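Local coordinates for protein arylsulfatase (Pseudoalteromonas sp. MB47, PDB 7AJ0) that probably hydrolyses sulfate esters of the algal polysaccharide fucoidan as a calcium-binding, exo-acting sulfatase that assembles into a hexamer, at residues L58-L62 with S269-N273. Residues are numbered along the deposited sequence; the frame is centred on the assembly and turned at random.
With CA (calcium ion), chain G.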
ATOM      1  N   LEU A  58      -5.201  12.473 -36.913  1.00 22.18           N
ATOM      2  CA  LEU A  58      -4.459  12.347 -35.663  1.00 22.02           C
ATOM      3  C   LEU A  58      -5.304  12.950 -34.548  1.00 22.03           C
ATOM      4  O   LEU A  58      -5.420  14.173 -34.436  1.00 22.27           O
ATOM      5  CB  LEU A  58      -3.106  13.038 -35.779  1.00 22.18           C
ATOM      6  CG  LEU A  58      -2.088  12.789 -34.670  1.00 22.07           C
ATOM      7  CD1 LEU A  58      -1.693  11.323 -34.593  1.00 26.64           C
ATOM      8  CD2 LEU A  58      -0.867  13.665 -34.910  1.00 28.00           C
ATOM      9  N   VAL A  59      -5.895  12.091 -33.731  1.00 21.83           N
ATOM     10  CA  VAL A  59      -6.666  12.525 -32.572  1.00 21.86           C
ATOM     11  C   VAL A  59      -5.724  12.655 -31.384  1.00 21.82           C
ATOM     12  O   VAL A  59      -4.774  11.878 -31.234  1.00 21.66           O
ATOM     13  CB  VAL A  59      -7.814  11.545 -32.274  1.00 21.75           C
ATOM     14  CG1 VAL A  59      -8.723  12.111 -31.195  1.00 22.34           C
ATOM     15  CG2 VAL A  59      -8.600  11.256 -33.540  1.00 29.78           C
ATOM     16  N   ASP A  60      -5.989  13.639 -30.531  1.00 22.00           N
ATOM     17  CA  ASP A  60      -5.115  13.953 -29.409  1.00 22.06           C
ATOM     18  C   ASP A  60      -5.584  13.219 -28.160  1.00 23.01           C
ATOM     19  O   ASP A  60      -6.760  13.299 -27.790  1.00 22.01           O
ATOM     20  CB  ASP A  60      -5.096  15.465 -29.171  1.00 22.41           C
ATOM     21  CG  ASP A  60      -3.928  15.913 -28.314  1.00 22.56           C
ATOM     22  OD1 ASP A  60      -3.124  15.058 -27.898  1.00 25.19           O
ATOM     23  OD2 ASP A  60      -3.812  17.130 -28.060  1.00 30.07           O
ATOM     24  N   ASP A  61      -4.662  12.493 -27.523  1.00 21.82           N
ATOM     25  CA  ASP A  61      -4.912  11.849 -26.233  1.00 21.78           C
ATOM     26  C   ASP A  61      -6.089  10.881 -26.301  1.00 21.64           C
ATOM     27  O   ASP A  61      -6.887  10.778 -25.367  1.00 21.74           O
ATOM     28  CB  ASP A  61      -5.142  12.893 -25.136  1.00 22.07           C
ATOM     29  CG  ASP A  61      -3.893  13.697 -24.822  1.00 22.26           C
ATOM     30  OD1 ASP A  61      -2.851  13.443 -25.455  1.00 22.17           O
ATOM     31  OD2 ASP A  61      -3.951  14.577 -23.938  1.00 22.56           O
ATOM     32  N   LEU A  62      -6.193  10.155 -27.410  1.00 21.47           N
ATOM     33  CA  LEU A  62      -7.254   9.176 -27.600  1.00 21.40           C
ATOM     34  C   LEU A  62      -6.775   7.805 -27.141  1.00 21.30           C
ATOM     35  O   LEU A  62      -5.716   7.334 -27.567  1.00 21.13           O
ATOM     36  CB  LEU A  62      -7.677   9.121 -29.067  1.00 21.38           C
ATOM     37  CG  LEU A  62      -8.882   8.235 -29.388  1.00 21.39           C
ATOM     38  CD1 LEU A  62     -10.166   8.917 -28.937  1.00 21.60           C
ATOM     39  CD2 LEU A  62      -8.936   7.898 -30.872  1.00 29.39           C
ATOM     40  N   SER A 269      -7.622  19.094 -32.301  1.00 23.49           N
ATOM     41  CA  SER A 269      -7.327  19.572 -30.956  1.00 23.60           C
ATOM     42  C   SER A 269      -7.911  18.628 -29.911  1.00 23.33           C
ATOM     43  O   SER A 269      -7.299  18.387 -28.865  1.00 23.26           O
ATOM     44  CB  SER A 269      -7.874  20.981 -30.755  1.00 25.94           C
ATOM     45  OG  SER A 269      -7.712  21.390 -29.406  1.00 24.24           O
ATOM     46  N   LYS A 270      -9.096  18.088 -30.174  1.00 23.24           N
ATOM     47  CA  LYS A 270      -9.690  17.104 -29.278  1.00 25.92           C
ATOM     48  C   LYS A 270      -8.873  15.815 -29.306  1.00 22.64           C
ATOM     49  O   LYS A 270      -8.229  15.495 -30.308  1.00 22.51           O
ATOM     50  CB  LYS A 270     -11.136  16.837 -29.683  1.00 23.10           C
ATOM     51  CG  LYS A 270     -12.067  17.999 -29.393  1.00 23.52           C
ATOM     52  CD  LYS A 270     -13.298  17.969 -30.284  1.00 23.67           C
ATOM     53  CE  LYS A 270     -14.236  19.127 -29.958  1.00 24.14           C
ATOM     54  NZ  LYS A 270     -13.570  20.456 -30.086  1.00 24.44           N
ATOM     55  N   ILE A 271      -8.897  15.061 -28.197  1.00 22.50           N
ATOM     56  CA  ILE A 271      -9.696  15.339 -27.016  1.00 22.69           C
ATOM     57  C   ILE A 271      -8.832  15.831 -25.853  1.00 22.82           C
ATOM     58  O   ILE A 271      -9.022  15.428 -24.705  1.00 22.84           O
ATOM     59  CB  ILE A 271     -10.484  14.076 -26.574  1.00 22.73           C
ATOM     60  CG1 ILE A 271      -9.524  12.907 -26.321  1.00 22.22           C
ATOM     61  CG2 ILE A 271     -11.508  13.689 -27.627  1.00 22.51           C
ATOM     62  CD1 ILE A 271     -10.186  11.710 -25.680  1.00 28.53           C
ATOM     63  N   HIS A 272      -7.870  16.695 -26.159  1.00 22.95           N
ATOM     64  CA  HIS A 272      -7.048  17.296 -25.118  1.00 23.17           C
ATOM     65  C   HIS A 272      -7.902  18.189 -24.224  1.00 23.56           C
ATOM     66  O   HIS A 272      -8.852  18.833 -24.677  1.00 23.75           O
ATOM     67  CB  HIS A 272      -5.917  18.113 -25.741  1.00 23.32           C
ATOM     68  CG  HIS A 272      -4.705  18.234 -24.870  1.00 23.44           C
ATOM     69  ND1 HIS A 272      -4.688  18.982 -23.712  1.00 23.81           N
ATOM     70  CD2 HIS A 272      -3.464  17.707 -24.996  1.00 23.30           C
ATOM     71  CE1 HIS A 272      -3.489  18.908 -23.161  1.00 23.88           C
ATOM     72  NE2 HIS A 272      -2.729  18.139 -23.920  1.00 23.58           N
ATOM     73  N   ASN A 273      -7.562  18.221 -22.940  1.00 23.71           N
ATOM     74  CA  ASN A 273      -8.243  19.123 -22.017  1.00 24.16           C
ATOM     75  C   ASN A 273      -7.798  20.560 -22.274  1.00 24.57           C
ATOM     76  O   ASN A 273      -6.685  20.806 -22.745  1.00 24.55           O
ATOM     77  CB  ASN A 273      -7.945  18.732 -20.571  1.00 28.25           C
ATOM     78  CG  ASN A 273      -6.606  19.258 -20.087  1.00 24.47           C
ATOM     79  OD1 ASN A 273      -5.550  18.804 -20.528  1.00 24.23           O
ATOM     80  ND2 ASN A 273      -6.644  20.216 -19.168  1.00 24.97           N
TER
HETATM   81 CA    CA G 600      -1.369  14.096 -27.042  1.00 22.07          CA
HETATM   82  O   HOH W   1      -5.488  15.939 -22.444  1.00 22.07           O
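The imidazole of His272 meets OD2 of Asp60 at its edge, near the ring plane, CD2 lying 3.1 Å from OD2, while OD2 of Asp61 comes up obliquely, 3.3 Å from CD2; a water sits over the centre of one ring face. This is the calcium site of the alkaline phosphatase-like sulfatase fold, where the loops following the parallel strands 53-59 and 262-267 converge, and it illustrates how one carboxylate can divide its work. OD1 of Asp60 binds calcium at 2.2 Å and OD1 of Asp61 binds it too, with Cys102, Asp325 and Asn326 completing the ligands, whereas the OD2 atoms of Asp60 and Asp61 form salt bridges with Lys157 and Lys345 respectively. With CG of Asp60 anti to the backbone N (chi1 -163°), its carboxylate reaches calcium through one oxygen and the histidine through the other. ND1 helps to set the ring's rotation by donating, almost in the ring plane, to a lone pair of Asn273 O at 2.9 Å. Were His272 replaced by an alanine, with no ring to lie beside the carboxylates, Asp60 and Asp61 would probably be less firmly held on this side, and Asn273 O would lose its imidazole donor. Both backbone bonds to Asp60 use the cis peptide between Lys270 and Ile271: Asp60 N donates to Lys270 O, and Ile271 N donates to Asp60 O at 2.8 Å.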